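Long-range contacts in mandelate racemase/muconate lactonizing enzyme (Jannaschia sp., PDB 4J3Z), which probably catalyses an isomerase-type reaction of the mandelate racemase/muconate lactonizing enzyme family, on a substrate that is not established: residues Phe143-Ala154 and Leu188-Ala199; Gly178-Ser189 and Gln213-Leu222. All coordinates share one frame; numbering follows the deposited sequence.

Contact 1: residues Phe143-Ala154 and Leu188-Ala199; sequences FWTSPEMAAESA and LSARFCAAIRDA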
loop_
_atom_site.group_PDB
_atom_site.type_symbol
_atom_site.label_atom_id
_atom_site.label_comp_id
_atom_site.label_asym_id
_atom_site.label_seq_id
_atom_site.Cartn_x
_atom_site.Cartn_y
_atom_site.Cartn_z
ATOM N N PHE D 143 10.142 -36.610 29.676
ATOM C CA PHE D 143 8.816 -36.022 29.450
ATOM C C PHE D 143 8.812 -34.973 28.344
ATOM O O PHE D 143 7.926 -34.980 27.488
ATOM C CB PHE D 143 8.236 -35.422 30.740
ATOM C CG PHE D 143 6.859 -34.832 30.564
ATOM C CD1 PHE D 143 5.721 -35.639 30.624
ATOM C CD2 PHE D 143 6.698 -33.471 30.311
ATOM C CE1 PHE D 143 4.458 -35.095 30.442
ATOM C CE2 PHE D 143 5.438 -32.925 30.131
ATOM C CZ PHE D 143 4.316 -33.732 30.201
ATOM N N TRP D 144 9.820 -34.099 28.371
ATOM C CA TRP D 144 9.920 -32.928 27.487
ATOM C C TRP D 144 10.052 -33.234 26.004
ATOM O O TRP D 144 9.765 -32.370 25.171
ATOM C CB TRP D 144 11.070 -32.020 27.948
ATOM C CG TRP D 144 11.002 -31.787 29.410
ATOM C CD1 TRP D 144 11.920 -32.170 30.348
ATOM C CD2 TRP D 144 9.923 -31.175 30.126
ATOM N NE1 TRP D 144 11.488 -31.818 31.602
ATOM C CE2 TRP D 144 10.266 -31.202 31.496
ATOM C CE3 TRP D 144 8.705 -30.599 29.742
ATOM C CZ2 TRP D 144 9.438 -30.671 32.485
ATOM C CZ3 TRP D 144 7.876 -30.074 30.731
ATOM C CH2 TRP D 144 8.248 -30.117 32.085
ATOM N N THR D 145 10.488 -34.451 25.678
ATOM C CA THR D 145 10.596 -34.878 24.281
ATOM C C THR D 145 9.684 -36.063 23.991
ATOM O O THR D 145 9.924 -36.838 23.062
ATOM C CB THR D 145 12.051 -35.218 23.877
ATOM O OG1 THR D 145 12.556 -36.263 24.719
ATOM C CG2 THR D 145 12.957 -33.983 23.987
ATOM N N SER D 146 8.607 -36.183 24.761
ATOM C CA SER D 146 7.739 -37.361 24.665
ATOM C C SER D 146 6.293 -37.060 24.244
ATOM O O SER D 146 5.489 -36.608 25.056
ATOM C CB SER D 146 7.778 -38.160 25.974
ATOM O OG SER D 146 6.978 -39.324 25.874
ATOM N N PRO D 147 5.958 -37.338 22.970
ATOM C CA PRO D 147 4.595 -37.154 22.425
ATOM C C PRO D 147 3.541 -38.061 23.077
ATOM O O PRO D 147 2.366 -37.703 23.157
ATOM C CB PRO D 147 4.754 -37.519 20.942
ATOM C CG PRO D 147 6.221 -37.455 20.667
ATOM C CD PRO D 147 6.899 -37.821 21.940
ATOM N N GLU D 148 3.959 -39.230 23.539
ATOM C CA GLU D 148 3.061 -40.153 24.233
ATOM C C GLU D 148 2.782 -39.679 25.665
ATOM O O GLU D 148 1.635 -39.672 26.116
ATOM C CB GLU D 148 3.646 -41.570 24.216
ATOM C CG GLU D 148 4.077 -42.081 22.838
ATOM C CD GLU D 148 5.264 -41.317 22.245
ATOM O OE1 GLU D 148 6.116 -40.846 23.030
ATOM O OE2 GLU D 148 5.345 -41.174 20.993
ATOM N N MET D 149 3.829 -39.266 26.372
ATOM C CA MET D 149 3.690 -38.739 27.733
ATOM C C MET D 149 2.902 -37.422 27.762
ATOM O O MET D 149 2.139 -37.173 28.693
ATOM C CB MET D 149 5.063 -38.566 28.385
ATOM C CG MET D 149 5.795 -39.877 28.608
ATOM S SD MET D 149 7.410 -39.701 29.387
ATOM C CE MET D 149 8.238 -41.111 28.663
ATOM N N ALA D 150 3.094 -36.587 26.738
ATOM C CA ALA D 150 2.334 -35.352 26.590
ATOM C C ALA D 150 0.860 -35.624 26.268
ATOM O O ALA D 150 -0.020 -34.900 26.742
ATOM C CB ALA D 150 2.973 -34.457 25.535
ATOM N N ALA D 151 0.593 -36.663 25.473
ATOM C CA ALA D 151 -0.781 -37.135 25.244
ATOM C C ALA D 151 -1.461 -37.608 26.534
ATOM O O ALA D 151 -2.592 -37.211 26.822
ATOM C CB ALA D 151 -0.814 -38.237 24.187
ATOM N N GLU D 152 -0.780 -38.448 27.305
ATOM C CA GLU D 152 -1.295 -38.900 28.602
ATOM C C GLU D 152 -1.580 -37.729 29.537
ATOM O O GLU D 152 -2.667 -37.647 30.128
ATOM C CB GLU D 152 -0.324 -39.874 29.273
ATOM C CG GLU D 152 -0.158 -41.209 28.550
ATOM C CD GLU D 152 0.803 -42.152 29.259
ATOM O OE1 GLU D 152 1.310 -41.794 30.345
ATOM O OE2 GLU D 152 1.038 -43.265 28.746
ATOM N N SER D 153 -0.605 -36.827 29.665
ATOM C CA SER D 153 -0.762 -35.614 30.474
ATOM C C SER D 153 -1.854 -34.683 29.929
ATOM O O SER D 153 -2.495 -33.959 30.700
ATOM C CB SER D 153 0.571 -34.860 30.581
ATOM O OG SER D 153 0.391 -33.513 31.018
ATOM N N ALA D 154 -2.054 -34.694 28.608
ATOM C CA ALA D 154 -3.144 -33.931 27.994
ATOM C C ALA D 154 -4.496 -34.545 28.320
ATOM O O ALA D 154 -5.418 -33.825 28.703
ATOM C CB ALA D 154 -2.954 -33.808 26.491
ATOM N N LEU D 188 9.400 -33.303 15.847
ATOM C CA LEU D 188 8.893 -33.369 17.236
ATOM C C LEU D 188 7.632 -32.526 17.499
ATOM O O LEU D 188 6.785 -32.928 18.291
ATOM C CB LEU D 188 9.996 -32.990 18.240
ATOM C CG LEU D 188 9.772 -33.254 19.730
ATOM C CD1 LEU D 188 9.638 -34.749 20.025
ATOM C CD2 LEU D 188 10.889 -32.649 20.566
ATOM N N SER D 189 7.524 -31.368 16.839
ATOM C CA SER D 189 6.321 -30.516 16.893
ATOM C C SER D 189 5.068 -31.184 16.324
ATOM O O SER D 189 4.002 -31.142 16.942
ATOM C CB SER D 189 6.557 -29.192 16.153
ATOM O OG SER D 189 7.715 -28.526 16.624
ATOM N N ALA D 190 5.197 -31.777 15.137
ATOM C CA ALA D 190 4.091 -32.525 14.511
ATOM C C ALA D 190 3.722 -33.794 15.295
ATOM O O ALA D 190 2.545 -34.020 15.602
ATOM C CB ALA D 190 4.418 -32.856 13.058
ATOM N N ARG D 191 4.717 -34.611 15.634
ATOM C CA ARG D 191 4.482 -35.812 16.458
ATOM C C ARG D 191 3.746 -35.461 17.747
ATOM O O ARG D 191 2.791 -36.145 18.128
ATOM C CB ARG D 191 5.797 -36.530 16.782
ATOM C CG ARG D 191 6.275 -37.492 15.700
ATOM C CD ARG D 191 7.659 -38.071 16.023
ATOM N NE ARG D 191 7.776 -38.550 17.408
ATOM C CZ ARG D 191 8.933 -38.759 18.044
ATOM N NH1 ARG D 191 10.097 -38.546 17.431
ATOM N NH2 ARG D 191 8.929 -39.179 19.305
ATOM N N PHE D 192 4.180 -34.377 18.397
ATOM C CA PHE D 192 3.494 -33.830 19.574
ATOM C C PHE D 192 2.048 -33.450 19.301
ATOM O O PHE D 192 1.157 -33.826 20.068
ATOM C CB PHE D 192 4.243 -32.626 20.125
ATOM C CG PHE D 192 5.069 -32.923 21.346
ATOM C CD1 PHE D 192 6.206 -33.728 21.262
ATOM C CD2 PHE D 192 4.723 -32.383 22.575
ATOM C CE1 PHE D 192 6.969 -33.992 22.386
ATOM C CE2 PHE D 192 5.489 -32.636 23.695
ATOM C CZ PHE D 192 6.611 -33.445 23.604
ATOM N N CYS D 193 1.808 -32.714 18.216
ATOM C CA CYS D 193 0.437 -32.321 17.836
ATOM C C CYS D 193 -0.453 -33.514 17.474
ATOM O O CYS D 193 -1.630 -33.535 17.831
ATOM C CB CYS D 193 0.448 -31.324 16.667
ATOM S SG CYS D 193 0.855 -29.618 17.082
ATOM N N ALA D 194 0.098 -34.486 16.748
ATOM C CA ALA D 194 -0.662 -35.691 16.349
ATOM C C ALA D 194 -1.140 -36.516 17.540
ATOM O O ALA D 194 -2.309 -36.906 17.592
ATOM C CB ALA D 194 0.151 -36.566 15.398
ATOM N N ALA D 195 -0.236 -36.770 18.489
ATOM C CA ALA D 195 -0.531 -37.613 19.653
ATOM C C ALA D 195 -1.533 -36.959 20.587
ATOM O O ALA D 195 -2.437 -37.625 21.106
ATOM C CB ALA D 195 0.751 -37.967 20.405
ATOM N N ILE D 196 -1.374 -35.655 20.797
ATOM C CA ILE D 196 -2.290 -34.901 21.656
ATOM C C ILE D 196 -3.651 -34.805 20.973
ATOM O O ILE D 196 -4.685 -34.962 21.623
ATOM C CB ILE D 196 -1.731 -33.508 22.023
ATOM C CG1 ILE D 196 -0.424 -33.647 22.810
ATOM C CG2 ILE D 196 -2.739 -32.723 22.852
ATOM C CD1 ILE D 196 0.421 -32.387 22.871
ATOM N N ARG D 197 -3.635 -34.596 19.657
ATOM C CA ARG D 197 -4.860 -34.521 18.849
ATOM C C ARG D 197 -5.697 -35.791 18.989
ATOM O O ARG D 197 -6.913 -35.709 19.212
ATOM C CB ARG D 197 -4.524 -34.285 17.369
ATOM C CG ARG D 197 -5.294 -33.177 16.663
ATOM C CD ARG D 197 -6.802 -33.193 16.886
ATOM N NE ARG D 197 -7.224 -32.414 18.059
ATOM C CZ ARG D 197 -7.202 -31.081 18.137
ATOM N NH1 ARG D 197 -7.614 -30.472 19.249
ATOM N NH2 ARG D 197 -6.771 -30.352 17.112
ATOM N N ASP D 198 -5.046 -36.951 18.850
ATOM C CA ASP D 198 -5.687 -38.256 19.091
ATOM C C ASP D 198 -6.234 -38.376 20.508
ATOM O O ASP D 198 -7.317 -38.915 20.700
ATOM C CB ASP D 198 -4.709 -39.432 18.874
ATOM C CG ASP D 198 -4.313 -39.630 17.427
ATOM O OD1 ASP D 198 -5.088 -39.265 16.506
ATOM O OD2 ASP D 198 -3.201 -40.168 17.214
ATOM N N ALA D 199 -5.465 -37.916 21.496
ATOM C CA ALA D 199 -5.838 -38.079 22.904
ATOM C C ALA D 199 -7.059 -37.248 23.282
ATOM O O ALA D 199 -8.041 -37.788 23.800
ATOM C CB ALA D 199 -4.668 -37.760 23.822
#

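Contact 2: residues Gly178-Ser189 and Gln213-Leu222; sequences GHMPALSDIDLS and QFAPAGAIRL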
loop_
_atom_site.group_PDB
_atom_site.type_symbol
_atom_site.label_atom_id
_atom_site.label_comp_id
_atom_site.label_asym_id
_atom_site.label_seq_id
_atom_site.Cartn_x
_atom_site.Cartn_y
_atom_site.Cartn_z
ATOM N N GLY D 178 16.470 -15.055 16.194
ATOM C CA GLY D 178 15.759 -15.971 15.304
ATOM C C GLY D 178 16.720 -16.861 14.532
ATOM O O GLY D 178 17.651 -16.375 13.899
ATOM N N HIS D 179 16.504 -18.171 14.614
ATOM C CA HIS D 179 17.271 -19.144 13.828
ATOM C C HIS D 179 16.313 -20.050 13.060
ATOM O O HIS D 179 15.111 -20.049 13.323
ATOM C CB HIS D 179 18.212 -19.972 14.722
ATOM C CG HIS D 179 17.510 -20.731 15.807
ATOM N ND1 HIS D 179 17.500 -20.314 17.121
ATOM C CD2 HIS D 179 16.800 -21.886 15.773
ATOM C CE1 HIS D 179 16.809 -21.174 17.848
ATOM N NE2 HIS D 179 16.375 -22.139 17.056
ATOM N N MET D 180 16.853 -20.809 12.110
ATOM C CA MET D 180 16.087 -21.758 11.311
ATOM C C MET D 180 15.791 -23.002 12.157
ATOM O O MET D 180 16.714 -23.582 12.722
ATOM C CB MET D 180 16.900 -22.134 10.067
ATOM C CG MET D 180 16.134 -22.810 8.947
ATOM S SD MET D 180 14.783 -21.833 8.272
ATOM C CE MET D 180 15.666 -20.670 7.234
ATOM N N PRO D 181 14.508 -23.405 12.265
ATOM C CA PRO D 181 14.172 -24.609 13.026
ATOM C C PRO D 181 14.755 -25.866 12.397
ATOM O O PRO D 181 14.742 -26.013 11.171
ATOM C CB PRO D 181 12.634 -24.654 12.974
ATOM C CG PRO D 181 12.241 -23.767 11.841
ATOM C CD PRO D 181 13.300 -22.706 11.787
ATOM N N ALA D 182 15.275 -26.756 13.235
ATOM C CA ALA D 182 15.835 -28.028 12.780
ATOM C C ALA D 182 14.732 -28.929 12.257
ATOM O O ALA D 182 13.584 -28.859 12.722
ATOM C CB ALA D 182 16.573 -28.713 13.923
ATOM N N LEU D 183 15.070 -29.796 11.308
ATOM C CA LEU D 183 14.120 -30.812 10.864
ATOM C C LEU D 183 13.581 -31.668 12.018
ATOM O O LEU D 183 12.424 -32.080 11.993
ATOM C CB LEU D 183 14.724 -31.690 9.767
ATOM C CG LEU D 183 14.699 -31.112 8.349
ATOM C CD1 LEU D 183 15.500 -31.989 7.413
ATOM C CD2 LEU D 183 13.278 -30.941 7.826
ATOM N N SER D 184 14.404 -31.893 13.043
ATOM C CA SER D 184 14.010 -32.698 14.202
ATOM C C SER D 184 13.042 -31.957 15.121
ATOM O O SER D 184 12.211 -32.590 15.785
ATOM C CB SER D 184 15.242 -33.134 14.996
ATOM O OG SER D 184 15.856 -32.004 15.601
ATOM N N ASP D 185 13.181 -30.625 15.166
ATOM C CA ASP D 185 12.310 -29.741 15.955
ATOM C C ASP D 185 10.919 -29.676 15.345
ATOM O O ASP D 185 9.929 -29.553 16.058
ATOM C CB ASP D 185 12.864 -28.309 16.016
ATOM C CG ASP D 185 14.140 -28.179 16.856
ATOM O OD1 ASP D 185 14.333 -28.943 17.831
ATOM O OD2 ASP D 185 14.944 -27.265 16.541
ATOM N N ILE D 186 10.860 -29.739 14.020
ATOM C CA ILE D 186 9.604 -29.679 13.269
ATOM C C ILE D 186 8.933 -31.037 13.431
ATOM O O ILE D 186 7.766 -31.146 13.846
ATOM C CB ILE D 186 9.883 -29.354 11.783
ATOM C CG1 ILE D 186 10.594 -28.001 11.657
ATOM C CG2 ILE D 186 8.603 -29.361 10.961
ATOM C CD1 ILE D 186 11.377 -27.805 10.373
ATOM N N ASP D 187 9.693 -32.077 13.115
ATOM C CA ASP D 187 9.294 -33.445 13.401
ATOM C C ASP D 187 8.647 -33.600 14.790
ATOM O O ASP D 187 7.477 -33.971 14.887
ATOM C CB ASP D 187 10.517 -34.357 13.259
ATOM C CG ASP D 187 10.181 -35.788 13.460
ATOM O OD1 ASP D 187 9.258 -36.281 12.774
ATOM O OD2 ASP D 187 10.834 -36.414 14.316
ATOM N N LEU D 188 9.400 -33.303 15.847
ATOM C CA LEU D 188 8.893 -33.369 17.236
ATOM C C LEU D 188 7.632 -32.526 17.499
ATOM O O LEU D 188 6.785 -32.928 18.291
ATOM C CB LEU D 188 9.996 -32.990 18.240
ATOM C CG LEU D 188 9.772 -33.254 19.730
ATOM C CD1 LEU D 188 9.638 -34.749 20.025
ATOM C CD2 LEU D 188 10.889 -32.649 20.566
ATOM N N SER D 189 7.524 -31.368 16.839
ATOM C CA SER D 189 6.321 -30.516 16.893
ATOM C C SER D 189 5.068 -31.184 16.324
ATOM O O SER D 189 4.002 -31.142 16.942
ATOM C CB SER D 189 6.557 -29.192 16.153
ATOM O OG SER D 189 7.715 -28.526 16.624
ATOM N N GLN D 213 12.050 -18.427 19.235
ATOM C CA GLN D 213 13.326 -19.024 18.823
ATOM C C GLN D 213 13.657 -18.761 17.359
ATOM O O GLN D 213 14.834 -18.739 16.980
ATOM C CB GLN D 213 13.321 -20.549 19.033
ATOM C CG GLN D 213 12.696 -21.067 20.325
ATOM C CD GLN D 213 11.218 -21.407 20.181
ATOM O OE1 GLN D 213 10.401 -20.542 19.870
ATOM N NE2 GLN D 213 10.870 -22.675 20.419
ATOM N N PHE D 214 12.626 -18.567 16.537
ATOM C CA PHE D 214 12.788 -18.723 15.095
ATOM C C PHE D 214 12.632 -17.479 14.248
ATOM O O PHE D 214 11.846 -16.597 14.558
ATOM C CB PHE D 214 11.855 -19.814 14.565
ATOM C CG PHE D 214 11.976 -21.123 15.289
ATOM C CD1 PHE D 214 13.203 -21.777 15.386
ATOM C CD2 PHE D 214 10.858 -21.709 15.863
ATOM C CE1 PHE D 214 13.309 -22.993 16.050
ATOM C CE2 PHE D 214 10.963 -22.921 16.533
ATOM C CZ PHE D 214 12.185 -23.562 16.623
ATOM N N ALA D 215 13.406 -17.432 13.171
ATOM C CA ALA D 215 13.330 -16.389 12.167
ATOM C C ALA D 215 12.038 -16.543 11.365
ATOM O O ALA D 215 11.620 -17.665 11.105
ATOM C CB ALA D 215 14.539 -16.504 11.248
ATOM N N PRO D 216 11.403 -15.424 10.958
ATOM C CA PRO D 216 10.077 -15.484 10.326
ATOM C C PRO D 216 9.894 -16.595 9.286
ATOM O O PRO D 216 8.888 -17.285 9.321
ATOM C CB PRO D 216 9.910 -14.085 9.701
ATOM C CG PRO D 216 11.245 -13.411 9.847
ATOM C CD PRO D 216 11.866 -14.027 11.059
ATOM N N ALA D 217 10.860 -16.749 8.383
ATOM C CA ALA D 217 10.874 -17.809 7.362
ATOM C C ALA D 217 10.827 -19.213 7.956
ATOM O O ALA D 217 10.203 -20.128 7.385
ATOM C CB ALA D 217 12.120 -17.674 6.495
ATOM N N GLY D 218 11.517 -19.383 9.084
ATOM C CA GLY D 218 11.546 -20.652 9.792
ATOM C C GLY D 218 10.180 -20.974 10.352
ATOM O O GLY D 218 9.637 -22.066 10.124
ATOM N N ALA D 219 9.623 -19.997 11.068
ATOM C CA ALA D 219 8.302 -20.101 11.684
ATOM C C ALA D 219 7.228 -20.630 10.724
ATOM O O ALA D 219 6.361 -21.416 11.117
ATOM C CB ALA D 219 7.890 -18.758 12.255
ATOM N N ILE D 220 7.309 -20.203 9.468
ATOM C CA ILE D 220 6.373 -20.616 8.432
ATOM C C ILE D 220 6.502 -22.098 8.039
ATOM O O ILE D 220 5.493 -22.794 7.905
ATOM C CB ILE D 220 6.506 -19.718 7.195
ATOM C CG1 ILE D 220 6.241 -18.256 7.598
ATOM C CG2 ILE D 220 5.585 -20.219 6.075
ATOM C CD1 ILE D 220 6.824 -17.221 6.652
ATOM N N ARG D 221 7.731 -22.574 7.855
ATOM C CA ARG D 221 7.986 -24.007 7.701
ATOM C C ARG D 221 7.368 -24.815 8.841
ATOM O O ARG D 221 6.797 -25.870 8.602
ATOM C CB ARG D 221 9.487 -24.295 7.652
ATOM C CG ARG D 221 10.174 -23.891 6.354
ATOM C CD ARG D 221 11.676 -24.069 6.491
ATOM N NE ARG D 221 12.056 -25.480 6.602
ATOM C CZ ARG D 221 13.182 -25.914 7.158
ATOM N NH1 ARG D 221 14.050 -25.049 7.679
ATOM N NH2 ARG D 221 13.443 -27.213 7.201
ATOM N N LEU D 222 7.478 -24.312 10.073
ATOM C CA LEU D 222 6.972 -25.025 11.250
ATOM C C LEU D 222 5.450 -25.014 11.269
ATOM O O LEU D 222 4.808 -26.055 11.492
ATOM C CB LEU D 222 7.541 -24.406 12.532
ATOM C CG LEU D 222 7.258 -25.045 13.896
ATOM C CD1 LEU D 222 7.617 -26.519 13.909
ATOM C CD2 LEU D 222 8.043 -24.292 14.962
#

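Contact 1: residues Phe143-Ala154 and Leu188-Ala199
S146, whose backbone lies against the ring of F192, has a side-chain oxygen with two partners. OG of S146 accepts a bond from M149 N at 3.2 Å, fairly straight at 158°. This is the N-cap of the helix that starts at P147. The same OG donates a weak bond to E148 OE1. The cap and the type I turn F143-S146 hold the backbone that F192 meets.

The F192 ring has chi1 at -102°, off the staggered positions, and this turns it beside that turn. P147 CA sits over one face, 4.2 Å from the centroid of the F192 ring, a CH-pi contact. The P147 and F192 side chains cross at about a right angle. S146 N and the carbonyl carbon of T145 lie at the ring edge. A150 CB approaches obliquely, 3.6 Å from F192 CE2.

R191 comes to the outer side of P147. Its NH2 is 3.5 Å from P147 CG, and a bend in the R191 chain at chi3 brings it there. E148 OE2 lies near the guanidinium edge, but at 4.4 Å from R191 NH2 it is beyond a salt bridge.

Further along, small side chains let the helix axes approach to 8.2 Å, at 34° and roughly parallel. A151 CB lies between A195 and A199, 3.9 Å from A199 CB. On the inner side, I196 CG2 meets A154 CB at 3.8 Å. I196 and F192 also touch F167 of strand 164-167, so this side faces the barrel.

No hydrogen bond crosses the contact. The two helices are held by apolar fit and by proline on an aromatic face, with at most a loose electrostatic pull between E148 and R191 at the exposed rim.

Contact 2: residues Gly178-Ser189 and Gln213-Leu222
The H179 and F214 rings stand almost perpendicular, their planes at 87° and their centroids 5.1 Å apart, in an oblique pairing. H179 NE2 is 3.3 Å from F214 CE1. The chi1 of H179 (58°) places CG between the backbone N and the carbonyl carbon, and the ring lies with Q213 O over one face. F214 is sandwiched: Q213 CB covers the centre of one face, and P181 CB lies over the other, 3.8 Å from the ring centroid.

The backbones of H179 and F214 are joined in a single bridge. H179 N donates to Q213 O at 3.0 Å, on a lone pair in the carbonyl plane. A215 N donates to H179 O at 3.1 Å, from above that carbonyl's plane. An alanine in place of H179 would probably leave F214 CE1 without its imidazole neighbour and T174 OG1 without its weak bond to ND1, while the backbone bridge could remain.

P181 CD packs 3.4 Å from G218 CA, where a side chain would clash. R221 crosses M180 at about a right angle and gives a weak bond from NH1 to M180 SD, 3.4 Å long. I186 CD1 lies over one guanidinium face. R221 NH2 forms salt bridges with D205 and D230 of the third subunit. L222 CD1 packs against S189, 3.4 Å from its OG.

The joined loops follow strands 164-167 and 205-209 and lead into neighbouring helices, as in successive beta-alpha units of the enolase-superfamily barrel.

Both contacts use helix 183-200, and they share L188 and S189. Contact 1 takes the later part of this helix and sets it against helix 147-159. Contact 2 takes its start, with the preceding loop, and sets it against helix 216-226. The helix thus lies between its two neighbours on the outside of the barrel. Contact 1 is partly buried, with an exposed charged rim, and packs mainly by small apolar groups. Contact 2 is buried and adds backbone hydrogen bonds between loops. It also borders the third subunit, which pairs with its arginine, while contact 1 meets another subunit at just one residue.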